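11R-lipoxygenase (Gersemia fruticosa, PDB 3VF1) is a calcium-dependent, non-heme iron lipoxygenase that probably inserts molecular oxygen into polyunsaturated fatty acids. Local coordinates at residues A576-F588 against M625-P637. Sequence-based numbering, arbitrary orientation.
With FE2 (Fe (II) ion), chain E.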
# COMPACT_ATOMS: atom_id res chain seq x y z
N ALA A 576 -1.59 0.03 -5.05
CA ALA A 576 -2.67 0.45 -5.93
C ALA A 576 -3.18 -0.73 -6.76
O ALA A 576 -4.38 -0.90 -6.94
CB ALA A 576 -2.21 1.57 -6.85
N ALA A 577 -2.25 -1.54 -7.24
CA ALA A 577 -2.59 -2.65 -8.13
C ALA A 577 -3.41 -3.72 -7.42
O ALA A 577 -4.32 -4.31 -8.01
CB ALA A 577 -1.32 -3.26 -8.72
N VAL A 578 -3.09 -3.97 -6.16
CA VAL A 578 -3.74 -5.04 -5.40
C VAL A 578 -4.82 -4.52 -4.45
O VAL A 578 -5.44 -5.30 -3.73
CB VAL A 578 -2.72 -5.83 -4.57
CG1 VAL A 578 -1.51 -6.20 -5.42
CG2 VAL A 578 -2.29 -5.04 -3.34
N ASN A 579 -5.06 -3.21 -4.45
CA ASN A 579 -6.03 -2.62 -3.54
C ASN A 579 -7.24 -2.03 -4.26
O ASN A 579 -8.37 -2.43 -4.01
CB ASN A 579 -5.36 -1.54 -2.67
CG ASN A 579 -6.24 -1.08 -1.53
OD1 ASN A 579 -6.04 -1.46 -0.37
ND2 ASN A 579 -7.21 -0.23 -1.84
N PHE A 580 -7.00 -1.07 -5.15
CA PHE A 580 -8.10 -0.35 -5.80
C PHE A 580 -8.71 -1.14 -6.95
O PHE A 580 -9.68 -0.69 -7.57
CB PHE A 580 -7.62 1.02 -6.28
CG PHE A 580 -7.19 1.93 -5.16
CD1 PHE A 580 -8.14 2.55 -4.37
CD2 PHE A 580 -5.85 2.15 -4.91
CE1 PHE A 580 -7.75 3.38 -3.33
CE2 PHE A 580 -5.46 2.98 -3.87
CZ PHE A 580 -6.41 3.59 -3.08
N SER A 581 -8.15 -2.31 -7.23
CA SER A 581 -8.71 -3.21 -8.23
C SER A 581 -9.68 -4.20 -7.58
O SER A 581 -10.22 -5.08 -8.26
CB SER A 581 -7.58 -3.98 -8.92
OG SER A 581 -6.85 -4.74 -7.97
N GLN A 582 -9.89 -4.06 -6.28
CA GLN A 582 -10.65 -5.04 -5.51
C GLN A 582 -12.15 -5.07 -5.84
O GLN A 582 -12.80 -6.09 -5.64
CB GLN A 582 -10.46 -4.81 -4.01
CG GLN A 582 -9.18 -5.40 -3.46
CD GLN A 582 -9.07 -5.22 -1.96
OE1 GLN A 582 -9.10 -6.19 -1.21
NE2 GLN A 582 -8.93 -3.98 -1.52
N MET A 583 -12.69 -3.96 -6.32
CA MET A 583 -14.12 -3.93 -6.64
C MET A 583 -14.38 -4.65 -7.96
O MET A 583 -15.39 -5.32 -8.12
CB MET A 583 -14.63 -2.49 -6.72
CG MET A 583 -16.14 -2.40 -6.93
SD MET A 583 -17.09 -3.27 -5.66
CE MET A 583 -17.01 -2.09 -4.31
N ALA A 584 -13.45 -4.51 -8.90
CA ALA A 584 -13.53 -5.22 -10.17
C ALA A 584 -13.39 -6.72 -9.94
O ALA A 584 -13.91 -7.54 -10.70
CB ALA A 584 -12.46 -4.73 -11.12
N THR A 585 -12.67 -7.09 -8.87
CA THR A 585 -12.36 -8.48 -8.59
C THR A 585 -13.40 -9.14 -7.68
O THR A 585 -13.82 -10.27 -7.93
CB THR A 585 -10.97 -8.61 -7.95
OG1 THR A 585 -9.97 -8.18 -8.88
CG2 THR A 585 -10.69 -10.05 -7.54
N TYR A 586 -13.81 -8.43 -6.64
CA TYR A 586 -14.72 -8.99 -5.64
C TYR A 586 -16.14 -8.45 -5.75
O TYR A 586 -17.04 -8.94 -5.08
CB TYR A 586 -14.18 -8.74 -4.23
CG TYR A 586 -12.84 -9.39 -3.97
CD1 TYR A 586 -12.75 -10.75 -3.69
CD2 TYR A 586 -11.67 -8.65 -4.00
CE1 TYR A 586 -11.53 -11.35 -3.46
CE2 TYR A 586 -10.44 -9.24 -3.76
CZ TYR A 586 -10.38 -10.59 -3.49
OH TYR A 586 -9.16 -11.18 -3.25
N GLY A 587 -16.33 -7.44 -6.59
CA GLY A 587 -17.65 -6.86 -6.78
C GLY A 587 -18.68 -7.94 -7.05
O GLY A 587 -19.70 -8.02 -6.37
N PHE A 588 -18.39 -8.79 -8.03
CA PHE A 588 -19.21 -9.96 -8.32
C PHE A 588 -18.60 -11.16 -7.60
O PHE A 588 -17.60 -11.73 -8.04
CB PHE A 588 -19.27 -10.20 -9.83
CG PHE A 588 -20.24 -11.27 -10.23
CD1 PHE A 588 -21.61 -11.06 -10.13
CD2 PHE A 588 -19.79 -12.49 -10.70
CE1 PHE A 588 -22.51 -12.04 -10.50
CE2 PHE A 588 -20.69 -13.48 -11.07
CZ PHE A 588 -22.04 -13.25 -10.97
N MET A 625 -18.87 -8.21 2.48
CA MET A 625 -17.67 -8.12 1.66
C MET A 625 -17.70 -6.88 0.77
O MET A 625 -16.70 -6.19 0.62
CB MET A 625 -17.51 -9.37 0.79
CG MET A 625 -16.23 -9.38 -0.03
SD MET A 625 -14.76 -9.14 0.99
CE MET A 625 -13.46 -9.22 -0.23
N VAL A 626 -18.86 -6.60 0.18
CA VAL A 626 -19.01 -5.44 -0.69
C VAL A 626 -18.84 -4.15 0.09
O VAL A 626 -18.27 -3.18 -0.41
CB VAL A 626 -20.39 -5.44 -1.39
CG1 VAL A 626 -20.63 -4.10 -2.09
CG2 VAL A 626 -20.48 -6.58 -2.39
N SER A 627 -19.35 -4.13 1.32
CA SER A 627 -19.20 -2.96 2.18
C SER A 627 -17.73 -2.72 2.49
O SER A 627 -17.26 -1.58 2.49
CB SER A 627 -19.98 -3.16 3.48
OG SER A 627 -19.94 -2.00 4.29
N VAL A 628 -17.00 -3.80 2.74
CA VAL A 628 -15.58 -3.72 3.05
C VAL A 628 -14.77 -3.28 1.84
O VAL A 628 -14.01 -2.31 1.91
CB VAL A 628 -15.04 -5.07 3.56
CG1 VAL A 628 -13.52 -5.10 3.51
CG2 VAL A 628 -15.55 -5.34 4.97
N VAL A 629 -14.95 -3.98 0.72
CA VAL A 629 -14.22 -3.66 -0.50
C VAL A 629 -14.50 -2.23 -0.94
O VAL A 629 -13.62 -1.54 -1.45
CB VAL A 629 -14.59 -4.63 -1.64
CG1 VAL A 629 -14.09 -4.09 -2.98
CG2 VAL A 629 -14.02 -6.00 -1.37
N ASN A 630 -15.74 -1.78 -0.75
CA ASN A 630 -16.11 -0.42 -1.09
C ASN A 630 -15.35 0.58 -0.21
O ASN A 630 -15.01 1.67 -0.66
CB ASN A 630 -17.62 -0.22 -0.93
CG ASN A 630 -18.07 1.18 -1.30
OD1 ASN A 630 -18.10 1.53 -2.48
ND2 ASN A 630 -18.42 1.98 -0.30
N ALA A 631 -15.09 0.19 1.03
CA ALA A 631 -14.35 1.03 1.96
C ALA A 631 -12.86 1.03 1.64
O ALA A 631 -12.23 2.09 1.63
CB ALA A 631 -14.58 0.56 3.39
N LEU A 632 -12.30 -0.14 1.38
CA LEU A 632 -10.87 -0.27 1.09
C LEU A 632 -10.47 0.52 -0.15
O LEU A 632 -9.31 0.91 -0.29
CB LEU A 632 -10.48 -1.74 0.93
CG LEU A 632 -10.59 -2.62 2.17
CD1 LEU A 632 -10.25 -4.06 1.82
CD2 LEU A 632 -9.67 -2.12 3.28
N THR A 633 -11.42 0.74 -1.06
CA THR A 633 -11.13 1.45 -2.30
C THR A 633 -11.54 2.92 -2.22
O THR A 633 -11.75 3.56 -3.25
CB THR A 633 -11.84 0.80 -3.51
OG1 THR A 633 -13.26 0.90 -3.36
CG2 THR A 633 -11.44 -0.66 -3.66
N THR A 634 -11.65 3.44 -1.01
CA THR A 634 -12.02 4.84 -0.81
C THR A 634 -10.90 5.78 -1.25
O THR A 634 -9.77 5.69 -0.76
CB THR A 634 -12.34 5.13 0.67
OG1 THR A 634 -13.48 4.37 1.08
CG2 THR A 634 -12.64 6.61 0.87
N ILE A 635 -11.22 6.67 -2.18
CA ILE A 635 -10.29 7.71 -2.61
C ILE A 635 -10.88 9.09 -2.34
O ILE A 635 -11.87 9.48 -2.96
CB ILE A 635 -9.96 7.59 -4.11
CG1 ILE A 635 -9.10 6.35 -4.36
CG2 ILE A 635 -9.23 8.84 -4.59
CD1 ILE A 635 -8.78 6.12 -5.83
N TYR A 636 -10.27 9.82 -1.42
CA TYR A 636 -10.75 11.16 -1.08
C TYR A 636 -10.34 12.17 -2.15
O TYR A 636 -9.33 11.99 -2.82
CB TYR A 636 -10.22 11.58 0.29
CG TYR A 636 -10.75 10.73 1.42
CD1 TYR A 636 -12.06 10.88 1.86
CD2 TYR A 636 -9.95 9.79 2.05
CE1 TYR A 636 -12.57 10.11 2.89
CE2 TYR A 636 -10.44 9.01 3.08
CZ TYR A 636 -11.75 9.17 3.50
OH TYR A 636 -12.25 8.41 4.52
N PRO A 637 -11.14 13.24 -2.31
CA PRO A 637 -10.87 14.26 -3.34
C PRO A 637 -9.52 14.94 -3.17
O PRO A 637 -9.02 15.54 -4.13
CB PRO A 637 -12.00 15.27 -3.12
CG PRO A 637 -13.07 14.52 -2.41
CD PRO A 637 -12.35 13.54 -1.54
FE FE2 E . -4.76 -0.98 1.44
O HOH W 1 -7.06 -0.95 1.88
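N579 bridges the iron and L632, the last residue of helix 619-632, in the helical catalytic domain of this lipoxygenase, completing the non-heme iron site with H392, H397, H575, the C-terminal carboxylate of I698 and a water. A chi1 of -169°, with CG beside the carbonyl carbon, turns the carboxamide so that OD1 binds the iron at 2.3 Å. On its other side ND2 donates to L632 O at 2.8 Å. L632 O lies in the amide plane of N579, but the N-H comes from above the carbonyl plane and not onto a lone pair; metal and hydrogen bond together fix which way round the amide stands. The same ND2 sits over the centre of one face of the F580 ring. F580 follows at a type I turn; its CD1 lies 3.8 Å from T633 CA and its CE1 3.4 Å from I635 CG1, and I635 CD1 makes an off-centre CH-pi contact with the ring. Beyond the turn, helix 582-586 runs nearly antiparallel to 625-632, the N-to-C directions of these short segments 159° apart. Q582 extends its amide past L632, NE2 3.6 Å from CD1, and donates from NE2 to a lone pair of N579 O at 3.0 Å; its OE1 is taken by Q388 of helix 369-410. With an alanine here, Q388 NE2 would probably lose this acceptor, N579 O its side-chain donor, and a gap would be likely to open beside L632. M583, bent at chi2 and chi3, lays CE against the CA of N630 and CG1 of V629. V629 CG1 also packs against Q582 O. At Y586 the ring is covered on both faces, by T585 CG2 on one and on the other by M625 CE, 4.0 Å from the centroid and 22° off the normal.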